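PDB 4E6F: uncharacterized protein, which is of unknown function but carries a DUF4468 domain with a TBP-like fold, built on a curved antiparallel sheet packed against helices. Local coordinates for residues Phe117-Arg120 with Glu121-Tyr125; Trp130-Asp133 with Lys134-Leu137; Met164-Ala167 with Val168-Ala172. All coordinates share one frame; numbering follows the deposited sequence. Where two conformers were deposited one is given.

Contact 1: Phe117-Arg120 with Glu121-Tyr125; sequences FTYR and ETEKY
Phe117 to Tyr119 pair with Glu123 to Tyr125 antiparallel at the turn end of a beta hairpin, the strand axes approaching to 4.8 Å at 157°. Phe117 with Tyr125 and Tyr119 with Glu123 are hydrogen-bonded pairs, each closed by two backbone bonds; Thr118 with Lys124 between them is non-hydrogen-bonded. At the turn, Thr122 N makes a weak bond to Arg120 O, and a water links Thr118 O to Glu121 N. Thr118 and Lys124 run side by side on one face, a second water joining Thr118 OG1 to Lys124 NZ. On the other face, the Tyr119 ring and Glu123 carboxylate lie alongside each other with planes 78° apart, Glu123 OE1 sitting at the ring edge, 3.4 Å from Tyr119 CD2. Arg120 CG, anti to its carbonyl carbon, lies over one face of that ring, toward the rim; the bend at chi2 lets the guanidinium lay a face over Tyr119 CZ. Tyr119 OH is hydrogen-bonded to Asp91 OD1 and Lys150 NZ, and Arg120 NH2 forms a salt bridge with the same Asp91 OD1. Trp151 meets the rings of Phe117 and Tyr119 edge-to-face. Glu123 OE1 also accepts from Tyr125 OH at 2.7 Å, on the carboxylate's anti side and 25° out of plane.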
ATOM      1  N   PHE A 117       4.709  -9.519  -6.256  1.00 14.51           N
ATOM      2  CA  PHE A 117       3.894 -10.641  -5.828  1.00 13.58           C
ATOM      3  C   PHE A 117       4.597 -11.950  -6.045  1.00 16.77           C
ATOM      4  O   PHE A 117       5.327 -12.106  -7.036  1.00 16.86           O
ATOM      5  CB  PHE A 117       2.589 -10.660  -6.634  1.00 14.18           C
ATOM      6  CG  PHE A 117       1.805  -9.367  -6.606  1.00 13.94           C
ATOM      7  CD1 PHE A 117       1.052  -9.011  -5.486  1.00 15.38           C
ATOM      8  CD2 PHE A 117       1.820  -8.502  -7.698  1.00 14.53           C
ATOM      9  CE1 PHE A 117       0.339  -7.799  -5.451  1.00 15.27           C
ATOM     10  CE2 PHE A 117       1.096  -7.297  -7.673  1.00 16.27           C
ATOM     11  CZ  PHE A 117       0.341  -6.967  -6.559  1.00 14.33           C
ATOM     12  N   THR A 118       4.381 -12.886  -5.114  1.00 15.20           N
ATOM     13  CA  THR A 118       4.879 -14.261  -5.213  1.00 15.52           C
ATOM     14  C   THR A 118       3.645 -15.130  -5.059  1.00 18.63           C
ATOM     15  O   THR A 118       3.056 -15.217  -3.974  1.00 18.44           O
ATOM     16  CB  THR A 118       5.983 -14.555  -4.206  1.00 18.64           C
ATOM     17  OG1 THR A 118       6.991 -13.559  -4.346  1.00 19.14           O
ATOM     18  CG2 THR A 118       6.595 -15.945  -4.421  1.00 18.82           C
ATOM     19  N   TYR A 119       3.245 -15.753  -6.154  1.00 16.41           N
ATOM     20  CA  TYR A 119       2.000 -16.501  -6.223  1.00 16.53           C
ATOM     21  C   TYR A 119       2.254 -17.987  -6.416  1.00 19.92           C
ATOM     22  O   TYR A 119       3.017 -18.367  -7.312  1.00 20.35           O
ATOM     23  CB  TYR A 119       1.193 -15.938  -7.412  1.00 16.67           C
ATOM     24  CG  TYR A 119      -0.229 -16.447  -7.537  1.00 17.83           C
ATOM     25  CD1 TYR A 119      -1.170 -16.206  -6.535  1.00 19.08           C
ATOM     26  CD2 TYR A 119      -0.670 -17.051  -8.709  1.00 18.82           C
ATOM     27  CE1 TYR A 119      -2.489 -16.629  -6.668  1.00 19.13           C
ATOM     28  CE2 TYR A 119      -1.995 -17.463  -8.857  1.00 20.45           C
ATOM     29  CZ  TYR A 119      -2.905 -17.217  -7.847  1.00 19.98           C
ATOM     30  OH  TYR A 119      -4.216 -17.609  -8.005  1.00 20.91           O
ATOM     31  N   ARG A 120       1.606 -18.820  -5.566  1.00 20.12           N
ATOM     32  CA  ARG A 120       1.735 -20.280  -5.626  0.50 21.72           C
ATOM     33  C   ARG A 120       3.227 -20.671  -5.610  1.00 25.78           C
ATOM     34  O   ARG A 120       3.664 -21.542  -6.395  1.00 25.81           O
ATOM     35  CB  ARG A 120       0.996 -20.862  -6.861  0.50 22.98           C
ATOM     36  CG  ARG A 120      -0.417 -20.310  -7.069  0.50 31.62           C
ATOM     37  CD  ARG A 120      -1.496 -21.326  -6.802  0.50 36.15           C
ATOM     38  NE  ARG A 120      -2.810 -20.702  -6.632  0.50 35.55           N
ATOM     39  CZ  ARG A 120      -3.836 -20.875  -7.460  0.50 41.73           C
ATOM     40  NH1 ARG A 120      -3.709 -21.648  -8.533  0.50 23.61           N
ATOM     41  NH2 ARG A 120      -4.997 -20.279  -7.221  0.50 25.79           N
ATOM     42  N   GLU A 121       4.008 -19.989  -4.720  1.00 25.70           N
ATOM     43  CA  GLU A 121       5.433 -20.181  -4.421  0.65 26.52           C
ATOM     44  C   GLU A 121       6.391 -19.782  -5.548  1.00 29.91           C
ATOM     45  O   GLU A 121       7.435 -19.194  -5.254  1.00 29.83           O
ATOM     46  CB  GLU A 121       5.746 -21.637  -4.015  0.65 29.12           C
ATOM     47  CG  GLU A 121       5.157 -22.067  -2.680  0.65 43.29           C
ATOM     48  CD  GLU A 121       3.716 -22.547  -2.697  0.65 68.25           C
ATOM     49  OE1 GLU A 121       3.320 -23.234  -3.667  0.65 65.37           O
ATOM     50  OE2 GLU A 121       2.998 -22.279  -1.708  0.65 65.34           O
ATOM     51  N   THR A 122       6.083 -20.118  -6.820  1.00 26.77           N
ATOM     52  CA  THR A 122       7.059 -19.852  -7.895  1.00 28.07           C
ATOM     53  C   THR A 122       6.740 -18.780  -8.944  1.00 29.71           C
ATOM     54  O   THR A 122       7.635 -18.436  -9.739  1.00 30.53           O
ATOM     55  CB  THR A 122       7.334 -21.160  -8.666  1.00 35.36           C
ATOM     56  OG1 THR A 122       6.107 -21.666  -9.192  1.00 34.54           O
ATOM     57  CG2 THR A 122       8.013 -22.218  -7.812  1.00 38.66           C
ATOM     58  N   GLU A 123       5.510 -18.253  -8.972  1.00 21.63           N
ATOM     59  CA  GLU A 123       5.147 -17.249  -9.961  1.00 19.18           C
ATOM     60  C   GLU A 123       5.454 -15.872  -9.374  1.00 22.19           C
ATOM     61  O   GLU A 123       4.945 -15.530  -8.305  1.00 21.12           O
ATOM     62  CB  GLU A 123       3.672 -17.384 -10.361  1.00 19.91           C
ATOM     63  CG  GLU A 123       3.313 -18.759 -10.916  1.00 21.92           C
ATOM     64  CD  GLU A 123       1.831 -18.996 -11.160  1.00 41.72           C
ATOM     65  OE1 GLU A 123       1.105 -18.022 -11.464  1.00 25.23           O
ATOM     66  OE2 GLU A 123       1.397 -20.165 -11.067  1.00 40.62           O
ATOM     67  N   LYS A 124       6.338 -15.121 -10.037  1.00 20.44           N
ATOM     68  CA  LYS A 124       6.766 -13.799  -9.564  1.00 19.48           C
ATOM     69  C   LYS A 124       6.242 -12.748 -10.502  1.00 22.56           C
ATOM     70  O   LYS A 124       6.503 -12.817 -11.705  1.00 22.59           O
ATOM     71  CB  LYS A 124       8.308 -13.735  -9.449  1.00 21.88           C
ATOM     72  CG  LYS A 124       8.891 -14.851  -8.594  1.00 33.36           C
ATOM     73  CD  LYS A 124       9.535 -14.358  -7.322  1.00 51.40           C
ATOM     74  CE  LYS A 124      10.280 -15.477  -6.633  1.00 68.73           C
ATOM     75  NZ  LYS A 124      10.873 -15.037  -5.344  1.00 81.85           N
ATOM     76  N   TYR A 125       5.493 -11.764  -9.966  1.00 16.98           N
ATOM     77  CA  TYR A 125       4.896 -10.702 -10.780  0.70 16.47           C
ATOM     78  C   TYR A 125       5.220  -9.340 -10.226  1.00 18.20           C
ATOM     79  O   TYR A 125       4.949  -9.087  -9.052  1.00 19.28           O
ATOM     80  CB  TYR A 125       3.354 -10.819 -10.849  0.70 17.85           C
ATOM     81  CG  TYR A 125       2.849 -12.130 -11.403  0.70 18.23           C
ATOM     82  CD1 TYR A 125       2.956 -12.423 -12.762  0.70 20.86           C
ATOM     83  CD2 TYR A 125       2.243 -13.075 -10.575  0.70 18.60           C
ATOM     84  CE1 TYR A 125       2.496 -13.636 -13.280  0.70 20.54           C
ATOM     85  CE2 TYR A 125       1.746 -14.277 -11.090  0.70 20.48           C
ATOM     86  CZ  TYR A 125       1.905 -14.565 -12.437  0.70 25.91           C
ATOM     87  OH  TYR A 125       1.432 -15.755 -12.956  0.70 26.30           O
TER
HETATM   88  O   HOH W   1       3.427 -17.794  -2.854  1.00 24.24           O
HETATM   89  O   HOH W   2       9.360 -13.988  -3.312  1.00 46.91           O
HETATM   90  O   HOH W   3       3.156 -23.358  -8.388  1.00 41.63           O

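Contact 2: Trp130-Asp133 with Lys134-Leu137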
ATOM      1  N   TRP A 130       1.756  -5.783 -14.204  1.00 20.39           N
ATOM      2  CA  TRP A 130       0.612  -6.550 -13.790  0.70 19.67           C
ATOM      3  C   TRP A 130      -0.664  -5.734 -13.460  1.00 22.59           C
ATOM      4  O   TRP A 130      -1.739  -6.052 -13.970  1.00 24.06           O
ATOM      5  CB  TRP A 130       1.049  -7.350 -12.565  0.70 18.34           C
ATOM      6  CG  TRP A 130       0.381  -8.678 -12.411  0.70 17.84           C
ATOM      7  CD1 TRP A 130      -0.299  -9.120 -11.318  0.70 20.68           C
ATOM      8  CD2 TRP A 130       0.308  -9.734 -13.387  0.70 17.59           C
ATOM      9  NE1 TRP A 130      -0.766 -10.396 -11.535  0.70 20.84           N
ATOM     10  CE2 TRP A 130      -0.416 -10.795 -12.800  0.70 21.25           C
ATOM     11  CE3 TRP A 130       0.806  -9.895 -14.698  0.70 18.76           C
ATOM     12  CZ2 TRP A 130      -0.711 -11.983 -13.496  0.70 20.69           C
ATOM     13  CZ3 TRP A 130       0.520 -11.072 -15.385  0.70 21.32           C
ATOM     14  CH2 TRP A 130      -0.230 -12.100 -14.785  0.70 22.16           C
ATOM     15  N   ILE A 131      -0.559  -4.699 -12.582  1.00 15.48           N
ATOM     16  CA  ILE A 131      -1.762  -3.954 -12.142  1.00 14.69           C
ATOM     17  C   ILE A 131      -1.865  -2.535 -12.697  1.00 16.78           C
ATOM     18  O   ILE A 131      -2.800  -1.821 -12.353  1.00 16.78           O
ATOM     19  CB  ILE A 131      -1.878  -3.928 -10.589  1.00 16.94           C
ATOM     20  CG1 ILE A 131      -0.672  -3.211  -9.907  1.00 17.10           C
ATOM     21  CG2 ILE A 131      -2.053  -5.350 -10.052  1.00 18.13           C
ATOM     22  CD1 ILE A 131      -0.923  -2.899  -8.429  1.00 16.28           C
ATOM     23  N   THR A 132      -0.905  -2.112 -13.510  1.00 14.29           N
ATOM     24  CA  THR A 132      -0.949  -0.787 -14.126  1.00 13.98           C
ATOM     25  C   THR A 132      -2.083  -0.701 -15.151  1.00 18.26           C
ATOM     26  O   THR A 132      -2.545  -1.738 -15.649  1.00 18.48           O
ATOM     27  CB  THR A 132       0.372  -0.479 -14.813  1.00 18.11           C
ATOM     28  OG1 THR A 132       0.697  -1.561 -15.691  1.00 20.08           O
ATOM     29  CG2 THR A 132       1.502  -0.227 -13.811  1.00 18.00           C
ATOM     30  N   ASP A 133      -2.522   0.522 -15.475  1.00 16.42           N
ATOM     31  CA  ASP A 133      -3.609   0.710 -16.461  1.00 16.65           C
ATOM     32  C   ASP A 133      -3.346  -0.043 -17.762  1.00 22.05           C
ATOM     33  O   ASP A 133      -4.267  -0.637 -18.330  1.00 21.55           O
ATOM     34  CB  ASP A 133      -3.775   2.206 -16.795  1.00 18.22           C
ATOM     35  CG  ASP A 133      -4.318   3.078 -15.685  1.00 19.02           C
ATOM     36  OD1 ASP A 133      -4.542   2.556 -14.559  1.00 19.73           O
ATOM     37  OD2 ASP A 133      -4.550   4.284 -15.939  1.00 24.59           O
ATOM     38  N   LYS A 134      -2.087  -0.001 -18.244  1.00 19.76           N
ATOM     39  CA  LYS A 134      -1.670  -0.620 -19.504  1.00 21.58           C
ATOM     40  C   LYS A 134      -2.107  -2.083 -19.586  1.00 25.06           C
ATOM     41  O   LYS A 134      -2.545  -2.537 -20.650  1.00 24.68           O
ATOM     42  CB  LYS A 134      -0.133  -0.507 -19.651  1.00 24.99           C
ATOM     43  CG  LYS A 134       0.423  -0.991 -20.986  1.00 34.10           C
ATOM     44  CD  LYS A 134       1.947  -0.951 -20.964  1.00 42.71           C
ATOM     45  CE  LYS A 134       2.558  -1.680 -22.135  1.00 57.39           C
ATOM     46  NZ  LYS A 134       4.042  -1.623 -22.089  1.00 72.50           N
ATOM     47  N   TYR A 135      -1.985  -2.825 -18.474  1.00 20.52           N
ATOM     48  CA  TYR A 135      -2.330  -4.249 -18.472  1.00 19.03           C
ATOM     49  C   TYR A 135      -3.688  -4.565 -17.870  1.00 21.81           C
ATOM     50  O   TYR A 135      -4.318  -5.527 -18.306  1.00 20.62           O
ATOM     51  CB  TYR A 135      -1.265  -5.033 -17.686  1.00 20.12           C
ATOM     52  CG  TYR A 135       0.100  -4.910 -18.322  1.00 21.81           C
ATOM     53  CD1 TYR A 135       0.425  -5.637 -19.465  1.00 24.87           C
ATOM     54  CD2 TYR A 135       1.047  -4.023 -17.820  1.00 22.36           C
ATOM     55  CE1 TYR A 135       1.657  -5.479 -20.096  1.00 27.51           C
ATOM     56  CE2 TYR A 135       2.285  -3.857 -18.441  1.00 23.16           C
ATOM     57  CZ  TYR A 135       2.590  -4.599 -19.569  1.00 31.84           C
ATOM     58  OH  TYR A 135       3.806  -4.444 -20.187  1.00 33.26           O
ATOM     59  N   ALA A 136      -4.124  -3.784 -16.863  1.00 17.65           N
ATOM     60  CA  ALA A 136      -5.271  -4.135 -16.032  1.00 17.89           C
ATOM     61  C   ALA A 136      -6.571  -3.372 -16.301  1.00 19.36           C
ATOM     62  O   ALA A 136      -7.580  -3.675 -15.664  1.00 19.13           O
ATOM     63  CB  ALA A 136      -4.890  -3.995 -14.568  1.00 18.18           C
ATOM     64  N   LEU A 137      -6.554  -2.398 -17.203  1.00 17.37           N
ATOM     65  CA  LEU A 137      -7.782  -1.715 -17.613  1.00 17.82           C
ATOM     66  C   LEU A 137      -8.011  -2.001 -19.063  1.00 22.22           C
ATOM     67  O   LEU A 137      -7.042  -2.158 -19.827  1.00 21.12           O
ATOM     68  CB  LEU A 137      -7.743  -0.191 -17.393  1.00 17.86           C
ATOM     69  CG  LEU A 137      -7.672   0.303 -15.969  1.00 18.69           C
ATOM     70  CD1 LEU A 137      -7.756   1.823 -15.955  1.00 19.21           C
ATOM     71  CD2 LEU A 137      -8.774  -0.301 -15.103  1.00 22.86           C
TER
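Thr132 and Asp133 open a single short helical turn, with Thr132 at the N-cap position; Lys134 to Ala136 complete it, and Leu137 leaves it. Lys134 comes first: its extended chain leads away from the turn, while its CG lies loosely over one face of the Tyr135 ring, toward its rim. Tyr135 N then bonds to Thr132 O at 3.1 Å, reaching it from above the carbonyl plane. The Tyr135 ring points the same way as the Thr132 side chain and presents its edge to it, Thr132 OG1 lying 3.3 Å from Tyr135 CD2 near the ring plane. That hydroxyl makes no capping bond within the turn; with chi1 at 52° it sits between the backbone N and the carbonyl carbon, and it is bonded to Glu128 O. Ala136 N gives Thr132 O its second bond, 2.9 Å and nearly along the C=O axis. Ala136 CB tucks in beside the same oxygen, 3.4 Å from Thr132 O. Leu137 still bonds through its N to Asp133 O at 3.1 Å. Arg152 of helix 149-169 also bonds Ile131 O and is touched by Ala136 and Leu137, joining the turn to that helix. The Leu137 side chain lies alongside that of Asp133, whose carboxylate is held by salt bridges from Arg152 to OD1 and Lys141 to OD2. Leu137 CD1 lies 3.6 Å from Asp133 OD1.

Contact 3: Met164-Ala167 with Val168-Ala172; sequences MDVA and VAFGA
Val166 lays its CG1 branch against the ring of Phe170 one turn later, 3.5 Å from Phe170 CE2, the two side chains side by side and pointing the same way. The branch gets there because CG1 stands opposite the Val166 backbone N (chi1 170°). On another flank, the selenium of Met164, a selenomethionine, meets Val168 CG2 at 4.1 Å, its chain bent at chi2 and chi3. The final turn of the helix is closed by the backbone bonds Val168 N to Met164 O, Ala169 N to Asp165 O and Phe170 N to Val166 O. The helix ends in a Schellman motif at Gly171, whose phi is positive (112°): Ala172 N reaches back to Ala167 O at 3.0 Å and Gly171 N to Val168 O at 3.0 Å. This return brings Ala172 CB to 3.9 Å from Ala167 CB. The Asp165 side chain leaves the backbone away from the next turn; its OD2 is hydrogen-bonded to Trp48 NE1 and its OD1 salt-bridged to Arg176. Val166 packs on Trp48 of helix 38-54, Phe31 of strand 24-32 and Val110 of strand 107-119, while Phe170 rests on Met45 of that helix and Cys108 of the same long strand.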
HETATM    1  N   MSE A 164      -5.709   4.605   5.531  1.00 17.24           N
HETATM    2  CA  MSE A 164      -6.655   4.767   6.628  1.00 17.08           C
HETATM    3  C   MSE A 164      -5.939   4.532   7.983  1.00 19.63           C
HETATM    4  O   MSE A 164      -6.147   5.293   8.938  1.00 18.96           O
HETATM    5  CB  MSE A 164      -7.853   3.802   6.471  1.00 19.39           C
HETATM    6  CG  MSE A 164      -8.831   3.819   7.665  1.00 26.07           C
HETATM    7 SE   MSE A 164      -9.667   5.561   8.044  0.75 33.13          SE
HETATM    8  CE  MSE A 164     -10.643   5.790   6.361  1.00 30.37           C
ATOM      9  N   ASP A 165      -5.059   3.498   8.040  1.00 15.80           N
ATOM     10  CA  ASP A 165      -4.316   3.188   9.243  1.00 16.28           C
ATOM     11  C   ASP A 165      -3.481   4.388   9.685  1.00 19.25           C
ATOM     12  O   ASP A 165      -3.420   4.700  10.879  1.00 19.26           O
ATOM     13  CB  ASP A 165      -3.410   1.981   8.995  1.00 17.61           C
ATOM     14  CG  ASP A 165      -3.339   1.073  10.185  1.00 24.64           C
ATOM     15  OD1 ASP A 165      -4.416   0.607  10.644  1.00 24.85           O
ATOM     16  OD2 ASP A 165      -2.226   0.864  10.696  1.00 23.23           O
ATOM     17  N   VAL A 166      -2.845   5.066   8.709  1.00 14.85           N
ATOM     18  CA  VAL A 166      -2.039   6.253   8.990  1.00 14.51           C
ATOM     19  C   VAL A 166      -2.940   7.381   9.514  1.00 17.73           C
ATOM     20  O   VAL A 166      -2.577   8.060  10.487  1.00 16.83           O
ATOM     21  CB  VAL A 166      -1.245   6.707   7.750  1.00 14.84           C
ATOM     22  CG1 VAL A 166      -0.608   8.080   7.970  1.00 14.26           C
ATOM     23  CG2 VAL A 166      -0.202   5.656   7.329  1.00 13.98           C
ATOM     24  N   ALA A 167      -4.094   7.614   8.841  1.00 16.03           N
ATOM     25  CA  ALA A 167      -5.013   8.682   9.264  1.00 17.00           C
ATOM     26  C   ALA A 167      -5.427   8.460  10.730  1.00 20.44           C
ATOM     27  O   ALA A 167      -5.466   9.414  11.518  1.00 19.56           O
ATOM     28  CB  ALA A 167      -6.247   8.703   8.362  1.00 18.54           C
ATOM     29  N   VAL A 168      -5.687   7.190  11.096  1.00 18.54           N
ATOM     30  CA  VAL A 168      -6.062   6.803  12.472  1.00 19.51           C
ATOM     31  C   VAL A 168      -4.878   7.078  13.429  1.00 21.93           C
ATOM     32  O   VAL A 168      -5.088   7.575  14.544  1.00 21.69           O
ATOM     33  CB  VAL A 168      -6.546   5.321  12.539  1.00 23.73           C
ATOM     34  CG1 VAL A 168      -6.764   4.858  13.983  1.00 24.55           C
ATOM     35  CG2 VAL A 168      -7.823   5.137  11.725  1.00 23.81           C
ATOM     36  N   ALA A 169      -3.637   6.795  12.980  1.00 18.06           N
ATOM     37  CA  ALA A 169      -2.466   7.093  13.808  1.00 17.99           C
ATOM     38  C   ALA A 169      -2.362   8.606  14.091  1.00 21.52           C
ATOM     39  O   ALA A 169      -1.838   8.998  15.139  1.00 21.87           O
ATOM     40  CB  ALA A 169      -1.195   6.599  13.132  1.00 17.98           C
ATOM     41  N   PHE A 170      -2.875   9.449  13.160  1.00 17.14           N
ATOM     42  CA  PHE A 170      -2.847  10.906  13.353  1.00 18.29           C
ATOM     43  C   PHE A 170      -4.097  11.422  14.071  1.00 25.93           C
ATOM     44  O   PHE A 170      -4.213  12.634  14.271  1.00 27.57           O
ATOM     45  CB  PHE A 170      -2.646  11.635  12.010  1.00 18.52           C
ATOM     46  CG  PHE A 170      -1.232  11.556  11.459  1.00 17.20           C
ATOM     47  CD1 PHE A 170      -0.144  12.015  12.209  1.00 19.49           C
ATOM     48  CD2 PHE A 170      -0.998  11.083  10.176  1.00 16.93           C
ATOM     49  CE1 PHE A 170       1.159  11.950  11.698  1.00 19.04           C
ATOM     50  CE2 PHE A 170       0.304  11.046   9.648  1.00 17.89           C
ATOM     51  CZ  PHE A 170       1.372  11.481  10.418  1.00 17.24           C
ATOM     52  N   GLY A 171      -4.987  10.524  14.489  1.00 21.70           N
ATOM     53  CA  GLY A 171      -6.148  10.902  15.300  1.00 22.55           C
ATOM     54  C   GLY A 171      -7.503  10.776  14.654  1.00 24.41           C
ATOM     55  O   GLY A 171      -8.516  11.023  15.320  1.00 25.60           O
ATOM     56  N   ALA A 172      -7.560  10.383  13.360  1.00 20.09           N
ATOM     57  CA  ALA A 172      -8.853  10.263  12.678  1.00 21.44           C
ATOM     58  C   ALA A 172      -9.692   9.124  13.289  1.00 26.08           C
ATOM     59  O   ALA A 172      -9.126   8.091  13.672  1.00 23.99           O
ATOM     60  CB  ALA A 172      -8.646  10.004  11.185  1.00 21.12           C
TER

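In the fold
From the N terminus the three contacts follow in series, none nesting in or crossing another. Contact 1 closes the tight hairpin between strands 107-119 and 123-126. A short loop leads to contact 2, which closes the single turn of helix 133-136. The two touch through Trp130: its CH2 lies 3.5 Å from Tyr125 CE1, the rings stacking, and its CD1 lies 4.2 Å from Phe117 CD2. Trp151, near the start of helix 149-169, packs against both. That helix then runs to contact 3 at its C-terminal end, whose centre is about 32 Å from that of contact 1 and 29 Å from that of contact 2, on the opposite side of the chain's centre.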